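PDB 4KH9: DUF4785 domain-containing protein from Legionella pneumophila subsp. pneumophila, which is of unknown biological function but binds calcium and is built of three domains rich in beta strands. Local coordinates for residues N24-W29 against Q330-N335; K205-S210 against L227-N232; I265-L270 against L351-Q356; A296-L301 against T315-Q320. All blocks are in the same frame, centred on the assembly; numbering follows the deposited sequence.

Contact 1 (N24-W29 against Q330-N335)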
loop_
_atom_site.group_PDB
_atom_site.type_symbol
_atom_site.label_atom_id
_atom_site.label_comp_id
_atom_site.label_asym_id
_atom_site.label_seq_id
_atom_site.Cartn_x
_atom_site.Cartn_y
_atom_site.Cartn_z
ATOM N N ASN A 24 29.908 -0.085 -14.272
ATOM C CA ASN A 24 29.164 0.270 -15.470
ATOM C C ASN A 24 28.816 -1.046 -16.156
ATOM O O ASN A 24 29.720 -1.725 -16.644
ATOM C CB ASN A 24 29.974 1.237 -16.368
ATOM C CG ASN A 24 29.201 1.796 -17.534
ATOM O OD1 ASN A 24 28.387 1.123 -18.161
ATOM N ND2 ASN A 24 29.490 3.026 -17.900
ATOM N N LEU A 25 27.536 -1.448 -16.115
ATOM C CA LEU A 25 27.109 -2.727 -16.677
ATOM C C LEU A 25 26.012 -2.594 -17.694
ATOM O O LEU A 25 25.055 -1.839 -17.510
ATOM C CB LEU A 25 26.618 -3.675 -15.569
ATOM C CG LEU A 25 27.645 -4.080 -14.534
ATOM C CD1 LEU A 25 26.972 -4.490 -13.228
ATOM C CD2 LEU A 25 28.608 -5.141 -15.081
ATOM N N HIS A 26 26.124 -3.390 -18.739
ATOM C CA HIS A 26 25.124 -3.479 -19.783
ATOM C C HIS A 26 24.642 -4.914 -19.872
ATOM O O HIS A 26 25.446 -5.842 -19.945
ATOM C CB HIS A 26 25.660 -2.988 -21.123
ATOM C CG HIS A 26 24.586 -2.874 -22.153
ATOM N ND1 HIS A 26 24.160 -3.978 -22.876
ATOM C CD2 HIS A 26 23.858 -1.797 -22.525
ATOM C CE1 HIS A 26 23.212 -3.528 -23.674
ATOM N NE2 HIS A 26 23.004 -2.220 -23.504
ATOM N N ASP A 27 23.331 -5.087 -19.824
ATOM C CA ASP A 27 22.663 -6.372 -19.935
ATOM C C ASP A 27 21.618 -6.310 -20.996
ATOM O O ASP A 27 21.125 -5.235 -21.332
ATOM C CB ASP A 27 22.021 -6.798 -18.601
ATOM C CG ASP A 27 23.008 -7.101 -17.510
ATOM O OD1 ASP A 27 23.669 -8.161 -17.589
ATOM O OD2 ASP A 27 23.073 -6.320 -16.545
ATOM N N LYS A 28 21.298 -7.478 -21.525
ATOM C CA LYS A 28 20.305 -7.761 -22.541
ATOM C C LYS A 28 19.659 -9.084 -22.210
ATOM O O LYS A 28 20.324 -9.989 -21.688
ATOM C CB LYS A 28 20.936 -7.815 -23.951
ATOM C CG LYS A 28 21.415 -6.480 -24.529
ATOM C CD LYS A 28 22.003 -6.579 -25.959
ATOM C CE LYS A 28 23.451 -7.007 -25.972
ATOM N NZ LYS A 28 24.067 -6.851 -27.317
ATOM N N TRP A 29 18.374 -9.215 -22.501
ATOM C CA TRP A 29 17.689 -10.481 -22.298
ATOM C C TRP A 29 16.544 -10.598 -23.264
ATOM O O TRP A 29 15.955 -9.594 -23.675
ATOM C CB TRP A 29 17.213 -10.697 -20.836
ATOM C CG TRP A 29 16.321 -9.641 -20.260
ATOM C CD1 TRP A 29 14.957 -9.622 -20.279
ATOM C CD2 TRP A 29 16.728 -8.524 -19.452
ATOM N NE1 TRP A 29 14.487 -8.537 -19.569
ATOM C CE2 TRP A 29 15.556 -7.852 -19.044
ATOM C CE3 TRP A 29 17.978 -8.006 -19.060
ATOM C CZ2 TRP A 29 15.596 -6.702 -18.238
ATOM C CZ3 TRP A 29 18.018 -6.865 -18.269
ATOM C CH2 TRP A 29 16.837 -6.210 -17.890
ATOM N N GLN A 330 24.192 5.064 -22.890
ATOM C CA GLN A 330 24.154 4.295 -24.109
ATOM C C GLN A 330 23.581 2.899 -23.868
ATOM O O GLN A 330 23.911 2.273 -22.880
ATOM C CB GLN A 330 25.599 4.194 -24.632
ATOM C CG GLN A 330 25.704 3.918 -26.105
ATOM C CD GLN A 330 27.129 3.652 -26.500
ATOM O OE1 GLN A 330 27.514 2.504 -26.735
ATOM N NE2 GLN A 330 27.961 4.692 -26.516
ATOM N N PHE A 331 22.724 2.412 -24.765
ATOM C CA PHE A 331 22.177 1.060 -24.669
ATOM C C PHE A 331 22.095 0.495 -26.065
ATOM O O PHE A 331 21.951 1.256 -27.022
ATOM C CB PHE A 331 20.831 0.988 -23.917
ATOM C CG PHE A 331 19.656 1.701 -24.529
ATOM C CD1 PHE A 331 19.420 3.046 -24.259
ATOM C CD2 PHE A 331 18.762 1.022 -25.352
ATOM C CE1 PHE A 331 18.317 3.703 -24.812
ATOM C CE2 PHE A 331 17.673 1.685 -25.922
ATOM C CZ PHE A 331 17.441 3.014 -25.628
ATOM N N THR A 332 22.244 -0.832 -26.180
ATOM C CA THR A 332 22.326 -1.548 -27.447
ATOM C C THR A 332 21.403 -2.757 -27.503
ATOM O O THR A 332 21.178 -3.409 -26.489
ATOM C CB THR A 332 23.795 -2.051 -27.632
ATOM O OG1 THR A 332 24.721 -1.009 -27.362
ATOM C CG2 THR A 332 24.071 -2.623 -29.021
ATOM N N PHE A 333 20.947 -3.092 -28.712
ATOM C CA PHE A 333 20.169 -4.294 -29.003
ATOM C C PHE A 333 20.924 -5.149 -30.019
ATOM O O PHE A 333 21.741 -4.620 -30.784
ATOM C CB PHE A 333 18.753 -3.967 -29.508
ATOM C CG PHE A 333 17.925 -3.152 -28.547
ATOM C CD1 PHE A 333 17.356 -3.736 -27.420
ATOM C CD2 PHE A 333 17.688 -1.803 -28.780
ATOM C CE1 PHE A 333 16.559 -2.984 -26.555
ATOM C CE2 PHE A 333 16.897 -1.060 -27.908
ATOM C CZ PHE A 333 16.363 -1.648 -26.786
ATOM N N ASP A 334 20.636 -6.458 -30.042
ATOM C CA ASP A 334 21.300 -7.378 -30.957
ATOM C C ASP A 334 20.756 -7.288 -32.392
ATOM O O ASP A 334 21.565 -7.064 -33.300
ATOM C CB ASP A 334 21.196 -8.818 -30.440
ATOM C CG ASP A 334 22.120 -9.071 -29.267
ATOM O OD1 ASP A 334 23.259 -8.561 -29.291
ATOM O OD2 ASP A 334 21.728 -9.823 -28.358
ATOM N N ASN A 335 19.422 -7.470 -32.607
ATOM C CA ASN A 335 18.749 -7.499 -33.925
ATOM C C ASN A 335 19.318 -8.644 -34.793
ATOM O O ASN A 335 19.381 -9.790 -34.346
ATOM C CB ASN A 335 18.841 -6.145 -34.681
ATOM C CG ASN A 335 17.981 -6.041 -35.927
ATOM O OD1 ASN A 335 17.109 -6.880 -36.188
ATOM N ND2 ASN A 335 18.149 -4.968 -36.689
#

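Contact 2 (K205-S210 against L227-N232)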
loop_
_atom_site.group_PDB
_atom_site.type_symbol
_atom_site.label_atom_id
_atom_site.label_comp_id
_atom_site.label_asym_id
_atom_site.label_seq_id
_atom_site.Cartn_x
_atom_site.Cartn_y
_atom_site.Cartn_z
ATOM N N LYS A 205 8.582 5.557 6.958
ATOM C CA LYS A 205 9.232 6.003 8.198
ATOM C C LYS A 205 8.203 6.441 9.242
ATOM O O LYS A 205 8.574 6.958 10.297
ATOM C CB LYS A 205 10.219 7.156 7.924
ATOM C CG LYS A 205 11.444 6.800 7.055
ATOM C CD LYS A 205 12.496 5.924 7.768
ATOM C CE LYS A 205 13.704 5.632 6.903
ATOM N NZ LYS A 205 14.541 6.841 6.660
ATOM N N GLY A 206 6.924 6.215 8.960
ATOM C CA GLY A 206 5.830 6.638 9.833
ATOM C C GLY A 206 5.409 8.090 9.636
ATOM O O GLY A 206 4.590 8.582 10.403
ATOM N N GLN A 207 5.917 8.791 8.594
ATOM C CA GLN A 207 5.488 10.180 8.336
ATOM C C GLN A 207 4.006 10.173 7.870
ATOM O O GLN A 207 3.573 9.257 7.157
ATOM C CB GLN A 207 6.413 10.899 7.323
ATOM C CG GLN A 207 6.431 10.341 5.888
ATOM C CD GLN A 207 7.414 9.209 5.630
ATOM O OE1 GLN A 207 7.459 8.178 6.298
ATOM N NE2 GLN A 207 8.164 9.331 4.572
ATOM N N VAL A 208 3.224 11.134 8.335
ATOM C CA VAL A 208 1.793 11.168 8.064
ATOM C C VAL A 208 1.410 12.389 7.230
ATOM O O VAL A 208 1.830 13.509 7.512
ATOM C CB VAL A 208 0.984 11.135 9.403
ATOM C CG1 VAL A 208 -0.508 11.413 9.185
ATOM C CG2 VAL A 208 1.173 9.800 10.127
ATOM N N ILE A 209 0.571 12.159 6.216
ATOM C CA ILE A 209 -0.016 13.232 5.421
ATOM C C ILE A 209 -1.533 13.020 5.560
ATOM O O ILE A 209 -2.041 11.999 5.139
ATOM C CB ILE A 209 0.499 13.298 3.947
ATOM C CG1 ILE A 209 2.017 13.602 3.882
ATOM C CG2 ILE A 209 -0.300 14.345 3.141
ATOM C CD1 ILE A 209 2.679 13.347 2.522
ATOM N N SER A 210 -2.239 13.939 6.218
ATOM C CA SER A 210 -3.690 13.848 6.389
ATOM C C SER A 210 -4.413 14.126 5.048
ATOM O O SER A 210 -3.874 14.836 4.201
ATOM C CB SER A 210 -4.151 14.832 7.461
ATOM O OG SER A 210 -3.520 14.533 8.699
ATOM N N LEU A 227 1.646 15.036 -2.216
ATOM C CA LEU A 227 2.698 14.159 -1.716
ATOM C C LEU A 227 3.995 14.916 -1.830
ATOM O O LEU A 227 4.450 15.235 -2.933
ATOM C CB LEU A 227 2.712 12.823 -2.478
ATOM C CG LEU A 227 1.487 11.933 -2.260
ATOM C CD1 LEU A 227 1.325 10.987 -3.405
ATOM C CD2 LEU A 227 1.575 11.133 -0.955
ATOM N N ASP A 228 4.529 15.326 -0.684
ATOM C CA ASP A 228 5.701 16.172 -0.726
ATOM C C ASP A 228 6.756 15.708 0.267
ATOM O O ASP A 228 7.581 16.512 0.708
ATOM C CB ASP A 228 5.306 17.647 -0.489
ATOM C CG ASP A 228 4.577 17.961 0.805
ATOM O OD1 ASP A 228 4.414 17.035 1.646
ATOM O OD2 ASP A 228 4.164 19.131 0.981
ATOM N N SER A 229 6.756 14.404 0.596
ATOM C CA SER A 229 7.799 13.831 1.442
ATOM C C SER A 229 9.129 13.874 0.676
ATOM O O SER A 229 9.142 13.584 -0.518
ATOM C CB SER A 229 7.428 12.402 1.823
ATOM O OG SER A 229 8.470 11.766 2.537
ATOM N N GLU A 230 10.218 14.268 1.332
ATOM C CA GLU A 230 11.529 14.364 0.675
ATOM C C GLU A 230 12.412 13.172 1.011
ATOM O O GLU A 230 13.548 13.099 0.533
ATOM C CB GLU A 230 12.248 15.669 1.060
ATOM C CG GLU A 230 11.585 16.903 0.474
ATOM C CD GLU A 230 12.250 18.210 0.853
ATOM O OE1 GLU A 230 13.293 18.543 0.247
ATOM O OE2 GLU A 230 11.719 18.911 1.742
ATOM N N LEU A 231 11.883 12.226 1.784
ATOM C CA LEU A 231 12.605 11.052 2.238
ATOM C C LEU A 231 12.572 9.913 1.239
ATOM O O LEU A 231 11.584 9.722 0.525
ATOM C CB LEU A 231 12.030 10.542 3.569
ATOM C CG LEU A 231 11.914 11.518 4.729
ATOM C CD1 LEU A 231 11.329 10.808 5.928
ATOM C CD2 LEU A 231 13.278 12.152 5.102
ATOM N N ASN A 232 13.660 9.132 1.233
ATOM C CA ASN A 232 13.840 7.949 0.417
ATOM C C ASN A 232 13.024 6.806 1.066
ATOM O O ASN A 232 13.185 6.540 2.250
ATOM C CB ASN A 232 15.350 7.634 0.296
ATOM C CG ASN A 232 15.699 6.329 -0.377
ATOM O OD1 ASN A 232 14.896 5.696 -1.045
ATOM N ND2 ASN A 232 16.935 5.893 -0.225
HETATM O O HOH W 1 9.969 7.036 3.496
#

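Contact 3 (I265-L270 against L351-Q356)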
loop_
_atom_site.group_PDB
_atom_site.type_symbol
_atom_site.label_atom_id
_atom_site.label_comp_id
_atom_site.label_asym_id
_atom_site.label_seq_id
_atom_site.Cartn_x
_atom_site.Cartn_y
_atom_site.Cartn_z
ATOM N N ILE A 265 10.997 10.062 -5.463
ATOM C CA ILE A 265 11.547 11.394 -5.671
ATOM C C ILE A 265 12.126 11.411 -7.107
ATOM O O ILE A 265 12.845 10.476 -7.462
ATOM C CB ILE A 265 12.585 11.723 -4.580
ATOM C CG1 ILE A 265 11.894 11.852 -3.197
ATOM C CG2 ILE A 265 13.380 12.989 -4.903
ATOM C CD1 ILE A 265 12.666 11.203 -2.130
ATOM N N PRO A 266 11.795 12.401 -7.954
ATOM C CA PRO A 266 12.327 12.396 -9.338
ATOM C C PRO A 266 13.807 12.802 -9.341
ATOM O O PRO A 266 14.164 13.899 -9.770
ATOM C CB PRO A 266 11.426 13.412 -10.048
ATOM C CG PRO A 266 10.995 14.371 -8.977
ATOM C CD PRO A 266 10.899 13.563 -7.713
ATOM N N SER A 267 14.670 11.906 -8.820
ATOM C CA SER A 267 16.124 12.097 -8.620
ATOM C C SER A 267 16.896 12.233 -9.931
ATOM O O SER A 267 18.043 12.678 -9.915
ATOM C CB SER A 267 16.689 10.931 -7.830
ATOM O OG SER A 267 16.215 9.688 -8.328
ATOM N N ALA A 268 16.286 11.819 -11.055
ATOM C CA ALA A 268 16.891 11.905 -12.386
ATOM C C ALA A 268 15.815 11.817 -13.453
ATOM O O ALA A 268 14.755 11.215 -13.224
ATOM C CB ALA A 268 17.929 10.804 -12.583
ATOM N N SER A 269 16.066 12.455 -14.605
ATOM C CA SER A 269 15.121 12.461 -15.707
ATOM C C SER A 269 15.801 12.245 -17.044
ATOM O O SER A 269 16.931 12.671 -17.233
ATOM C CB SER A 269 14.363 13.788 -15.745
ATOM O OG SER A 269 13.562 13.945 -14.587
ATOM N N LEU A 270 15.103 11.574 -17.961
ATOM C CA LEU A 270 15.532 11.378 -19.353
ATOM C C LEU A 270 15.080 12.596 -20.163
ATOM O O LEU A 270 13.947 13.066 -19.972
ATOM C CB LEU A 270 14.972 10.079 -19.948
ATOM C CG LEU A 270 15.255 8.772 -19.207
ATOM C CD1 LEU A 270 14.517 7.629 -19.865
ATOM C CD2 LEU A 270 16.754 8.472 -19.136
ATOM N N LEU A 351 13.787 4.675 -16.178
ATOM C CA LEU A 351 15.002 4.943 -15.434
ATOM C C LEU A 351 14.760 4.599 -13.963
ATOM O O LEU A 351 13.821 5.107 -13.358
ATOM C CB LEU A 351 15.463 6.403 -15.629
ATOM C CG LEU A 351 16.807 6.779 -14.989
ATOM C CD1 LEU A 351 17.971 6.182 -15.762
ATOM C CD2 LEU A 351 16.967 8.276 -14.968
ATOM N N ILE A 352 15.568 3.672 -13.426
ATOM C CA ILE A 352 15.446 3.185 -12.048
ATOM C C ILE A 352 16.536 3.801 -11.199
ATOM O O ILE A 352 17.680 3.841 -11.628
ATOM C CB ILE A 352 15.508 1.613 -11.972
ATOM C CG1 ILE A 352 14.380 0.968 -12.799
ATOM C CG2 ILE A 352 15.432 1.101 -10.504
ATOM C CD1 ILE A 352 14.510 -0.519 -13.063
ATOM N N ASP A 353 16.197 4.190 -9.986
ATOM C CA ASP A 353 17.144 4.668 -8.979
ATOM C C ASP A 353 17.292 3.543 -7.979
ATOM O O ASP A 353 16.357 3.297 -7.232
ATOM C CB ASP A 353 16.664 5.982 -8.326
ATOM C CG ASP A 353 17.547 6.550 -7.224
ATOM O OD1 ASP A 353 18.522 5.867 -6.817
ATOM O OD2 ASP A 353 17.298 7.692 -6.802
ATOM N N TYR A 354 18.463 2.874 -7.932
ATOM C CA TYR A 354 18.671 1.763 -7.003
ATOM C C TYR A 354 18.792 2.226 -5.561
ATOM O O TYR A 354 18.630 1.401 -4.659
ATOM C CB TYR A 354 19.889 0.939 -7.386
ATOM C CG TYR A 354 19.628 0.066 -8.593
ATOM C CD1 TYR A 354 18.867 -1.090 -8.484
ATOM C CD2 TYR A 354 20.196 0.359 -9.823
ATOM C CE1 TYR A 354 18.662 -1.926 -9.576
ATOM C CE2 TYR A 354 20.011 -0.476 -10.921
ATOM C CZ TYR A 354 19.223 -1.608 -10.800
ATOM O OH TYR A 354 19.018 -2.433 -11.878
ATOM N N GLY A 355 19.024 3.530 -5.348
ATOM C CA GLY A 355 19.047 4.103 -4.006
ATOM C C GLY A 355 17.651 4.110 -3.414
ATOM O O GLY A 355 17.483 3.985 -2.204
ATOM N N GLN A 356 16.633 4.227 -4.279
ATOM C CA GLN A 356 15.223 4.252 -3.901
ATOM C C GLN A 356 14.539 2.933 -4.180
ATOM O O GLN A 356 13.508 2.653 -3.574
ATOM C CB GLN A 356 14.486 5.357 -4.672
ATOM C CG GLN A 356 14.801 6.766 -4.188
ATOM C CD GLN A 356 13.937 7.753 -4.907
ATOM O OE1 GLN A 356 12.753 7.902 -4.612
ATOM N NE2 GLN A 356 14.486 8.394 -5.919
#

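Contact 4 (A296-L301 against T315-Q320)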
loop_
_atom_site.group_PDB
_atom_site.type_symbol
_atom_site.label_atom_id
_atom_site.label_comp_id
_atom_site.label_asym_id
_atom_site.label_seq_id
_atom_site.Cartn_x
_atom_site.Cartn_y
_atom_site.Cartn_z
ATOM N N ALA A 296 19.595 2.779 -13.462
ATOM C CA ALA A 296 19.523 1.842 -14.573
ATOM C C ALA A 296 18.573 2.349 -15.598
ATOM O O ALA A 296 17.439 2.701 -15.285
ATOM C CB ALA A 296 19.105 0.457 -14.106
ATOM N N LEU A 297 19.040 2.418 -16.824
ATOM C CA LEU A 297 18.217 2.781 -17.960
ATOM C C LEU A 297 17.790 1.509 -18.646
ATOM O O LEU A 297 18.644 0.773 -19.134
ATOM C CB LEU A 297 18.989 3.696 -18.900
ATOM C CG LEU A 297 18.316 4.032 -20.227
ATOM C CD1 LEU A 297 16.982 4.775 -20.013
ATOM C CD2 LEU A 297 19.247 4.816 -21.092
ATOM N N GLN A 298 16.477 1.242 -18.684
ATOM C CA GLN A 298 15.929 0.037 -19.300
ATOM C C GLN A 298 15.069 0.392 -20.492
ATOM O O GLN A 298 14.282 1.329 -20.405
ATOM C CB GLN A 298 15.102 -0.735 -18.277
ATOM C CG GLN A 298 15.008 -2.212 -18.578
ATOM C CD GLN A 298 14.080 -2.904 -17.617
ATOM O OE1 GLN A 298 12.946 -3.255 -17.968
ATOM N NE2 GLN A 298 14.554 -3.132 -16.398
ATOM N N SER A 299 15.211 -0.370 -21.594
ATOM C CA SER A 299 14.462 -0.188 -22.843
ATOM C C SER A 299 14.122 -1.528 -23.472
ATOM O O SER A 299 14.814 -2.513 -23.228
ATOM C CB SER A 299 15.261 0.649 -23.828
ATOM O OG SER A 299 14.440 1.085 -24.906
ATOM N N VAL A 300 13.061 -1.568 -24.274
ATOM C CA VAL A 300 12.627 -2.795 -24.958
ATOM C C VAL A 300 12.483 -2.519 -26.464
ATOM O O VAL A 300 11.882 -1.520 -26.855
ATOM C CB VAL A 300 11.321 -3.381 -24.346
ATOM C CG1 VAL A 300 10.155 -2.426 -24.476
ATOM C CG2 VAL A 300 10.972 -4.737 -24.956
ATOM N N LEU A 301 13.057 -3.396 -27.285
ATOM C CA LEU A 301 12.965 -3.312 -28.735
ATOM C C LEU A 301 11.783 -4.153 -29.197
ATOM O O LEU A 301 11.705 -5.340 -28.880
ATOM C CB LEU A 301 14.272 -3.765 -29.416
ATOM C CG LEU A 301 14.350 -3.644 -30.945
ATOM C CD1 LEU A 301 14.539 -2.205 -31.373
ATOM C CD2 LEU A 301 15.480 -4.454 -31.482
ATOM N N THR A 315 15.127 -6.952 -24.415
ATOM C CA THR A 315 15.230 -5.900 -23.416
ATOM C C THR A 315 16.711 -5.602 -23.208
ATOM O O THR A 315 17.519 -6.532 -23.201
ATOM C CB THR A 315 14.517 -6.279 -22.092
ATOM O OG1 THR A 315 13.172 -6.629 -22.373
ATOM C CG2 THR A 315 14.509 -5.142 -21.069
ATOM N N SER A 316 17.050 -4.314 -23.036
ATOM C CA SER A 316 18.413 -3.841 -22.792
ATOM C C SER A 316 18.432 -2.994 -21.544
ATOM O O SER A 316 17.475 -2.272 -21.296
ATOM C CB SER A 316 18.930 -3.045 -23.987
ATOM O OG SER A 316 20.162 -2.399 -23.708
ATOM N N GLN A 317 19.499 -3.099 -20.759
ATOM C CA GLN A 317 19.618 -2.349 -19.534
ATOM C C GLN A 317 21.049 -1.851 -19.316
ATOM O O GLN A 317 21.980 -2.650 -19.269
ATOM C CB GLN A 317 19.160 -3.202 -18.339
ATOM C CG GLN A 317 19.183 -2.432 -17.038
ATOM C CD GLN A 317 18.584 -3.217 -15.914
ATOM O OE1 GLN A 317 17.385 -3.123 -15.661
ATOM N NE2 GLN A 317 19.391 -4.015 -15.237
ATOM N N ARG A 318 21.193 -0.534 -19.126
ATOM C CA ARG A 318 22.457 0.128 -18.808
ATOM C C ARG A 318 22.400 0.625 -17.372
ATOM O O ARG A 318 21.594 1.500 -17.068
ATOM C CB ARG A 318 22.726 1.299 -19.790
ATOM C CG ARG A 318 23.942 2.202 -19.432
ATOM C CD ARG A 318 25.314 1.548 -19.620
ATOM N NE ARG A 318 25.548 1.184 -21.021
ATOM C CZ ARG A 318 26.647 0.608 -21.489
ATOM N NH1 ARG A 318 27.660 0.342 -20.678
ATOM N NH2 ARG A 318 26.739 0.291 -22.769
ATOM N N ALA A 319 23.229 0.070 -16.498
ATOM C CA ALA A 319 23.299 0.461 -15.081
ATOM C C ALA A 319 24.680 1.027 -14.767
ATOM O O ALA A 319 25.692 0.417 -15.103
ATOM C CB ALA A 319 22.982 -0.732 -14.183
ATOM N N GLN A 320 24.726 2.232 -14.198
ATOM C CA GLN A 320 25.981 2.885 -13.835
ATOM C C GLN A 320 25.778 3.855 -12.679
ATOM O O GLN A 320 24.642 4.169 -12.322
ATOM C CB GLN A 320 26.633 3.605 -15.036
ATOM C CG GLN A 320 25.779 4.590 -15.810
ATOM C CD GLN A 320 26.496 4.961 -17.083
ATOM O OE1 GLN A 320 26.264 4.373 -18.152
ATOM N NE2 GLN A 320 27.416 5.909 -16.996
#

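Contact 1 (N24-W29 against Q330-N335)
His26 and Lys28 reach from strand 25-29 to the backbone and the acidic end of 330-335, and the two short strands run roughly parallel with axes 7.9 Å apart. That spacing is too wide for strand pairing, and side chains carry the contact. The His26 ring brings NE2 within 3.1 Å of Thr332 N. The N-H points well at it (163°), although the donor sits 32° out of the ring plane. Lys28 starts with CB directed at the opposite strand. Its CG passes 3.7 Å from Thr332 O, and CD comes closer to that oxygen, at 3.3 Å. The chain then bends (chi3 -83°), which brings CE to 3.7 Å from Asp334 OD1. NZ ends in a salt bridge, 2.7 Å from Asp334 OD1, and approaches from above the carboxylate plane; Asp334 OD2 is held by Gln314. Strand 25-29 edges the five-stranded sheet and 325-333 edges the four-stranded one, so an N-terminal strand closes one side of the C-terminal beta sandwich. Asp27, which can bind calcium, points away from the contact. Because NE2 accepts the hydrogen bond of Thr332 N, the geometry is consistent with a neutral His26; Lys28 would then supply the charge opposite Asp334.

Contact 2 (K205-S210 against L227-N232)
Gln207 and Ser229 form the polar centre of this contact between the start of strand 208-217 and the loop after strand 220-226; the two segments run in roughly opposite directions. Gln207 NE2 donates to Ser229 OG at 3.2 Å, a bond that is nearly straight (165°) and lies in the amide plane. The side chain gets there by folding back: CG sits between the backbone N and the carbonyl carbon (chi1 65°), and the chain bends at chi2 (-87°). Further along the segments, toward the buried Leu227, Ile209 CD1 packs against Leu227 CD2 at 4.3 Å. Trp238 of strand 238-248 touches Gln207, Ile209 and Ser229, backing this inner side. The outer side faces solvent, with Lys205 and Leu231 both exposed. Lys205 CG lies 4.2 Å from Leu231 CD1, and that methyl is 3.7 Å from Gln207 NE2. A water accepts from Gln207 NE2 at 3.1 Å and makes a weak bond to Asn232 O. Gln207 OE1 turns back to its own segment and takes the N-H of Lys205 at 2.9 Å, in the carbonyl plane. With its oxygen and its nitrogen both engaged, the amide has a fixed flip, and one side chain pins its own turn to the neighbouring loop of the central domain.

Contact 3 (I265-L270 against L351-Q356)
Strands 268-270 and 351-353 run antiparallel, 170° apart, with axes 8.2 Å from each other, the separation of strands in two facing sheets rather than of neighbours in one. Leu351 bridges them: its CD2 lies 3.6 Å from Ala268 CB and 4.2 Å from Leu270 CD2. Towards the loops the contact turns polar. Gln356, extended beyond CG, presents its amide to both backbone groups of Ile265. Ile265 N donates to Gln356 OE1 at 2.9 Å, almost linearly (177°) and on a lone pair, while Gln356 NE2 donates one N-H to Ile265 O at 3.1 Å (174°). The same oxygen also accepts from Ser267 N, across the inverse gamma turn centred on Pro266. The other N-H of NE2 goes to Asp353 OD2, 3.0 Å away. Ser267 OG donates to this carboxylate oxygen at 2.7 Å, reaching it from the opposite face of the plane on the anti side, and Tyr12 OH is a further partner. Asp353 OD1 accepts from Gly355 N at 2.8 Å, an Asx turn that shapes the bend after the strand, and also bonds to Ser293 OG. So many donors around a buried carboxylate would be expected to stabilise its negative charge. Taken together, apolar contacts of Leu351 between facing sheets and a polar network at the loop end describe one end of a beta sandwich. This is consistent with the immunoglobulin-like, E-set character of the C-terminal domain, here at the point where the chain enters from the central domain.

Contact 4 (A296-L301 against T315-Q320)
This is the body of a beta hairpin, strands 293-302 and 312-322, in the five-stranded sheet of the C-terminal beta sandwich. The strands are antiparallel (172°), and their bonding pattern sets the register. Leu297 and Arg318 form one hydrogen-bonded pair, with Leu297 N to Arg318 O at 2.7 Å and Arg318 N to Leu297 O at 2.9 Å. Two residues along, Ser299 and Ser316 repeat it, Ser299 N to Ser316 O at 3.0 Å and Ser316 N to Ser299 O at 2.9 Å. The face carrying Leu297, Ser299, Ser316 and Arg318 turns toward strand 325-333: Phe331 packs on Leu297 and both serines, Ser316 OG bonds to Thr332 O, and Arg318 curls away to Gln330 O and Asn24 OD1. On the other face the non-hydrogen-bonded pairs meet through side chains. Gln317 holds CG anti to its backbone N (chi1 -176°) and stays extended, which carries OE1 alongside the amide of Gln298; Gln298 NE2 donates to it at 2.9 Å, the two amide planes being turned 39° apart. Gln298 OE1 is taken by Tyr348 OH, so both ends of that amide are bonded. Trp29 of strand 25-29 touches both glutamines. At one end of this face Ala296 CB meets Ala319 CB at 4.1 Å; toward the other, Thr315 CG2 sits 3.9 Å from Gln298 CG and only 3.4 Å from Ser299 O.

Overall arrangement
From the N terminus, the chain first lays down strand 25-29, which meets 330-335 only some 300 residues later; contact 1 therefore closes a loop spanning much of the protein. Contact 2 is nested within it, joining two nearby pieces of the central domain, and closes before contact 3 opens at 265-270. Contact 3 crosses contact 1, because 265-270 lies inside the loop closed by contact 1 and 351-356 beyond it. Contact 4 is nested inside both. Contacts 1 and 4 touch, their centres about 6 Å apart, and contact 4 adjoins contact 3 through neighbouring strands. Asn232 ND2 and Gly355 O link contacts 2 and 3, tying the central domain to the C-terminal sandwich.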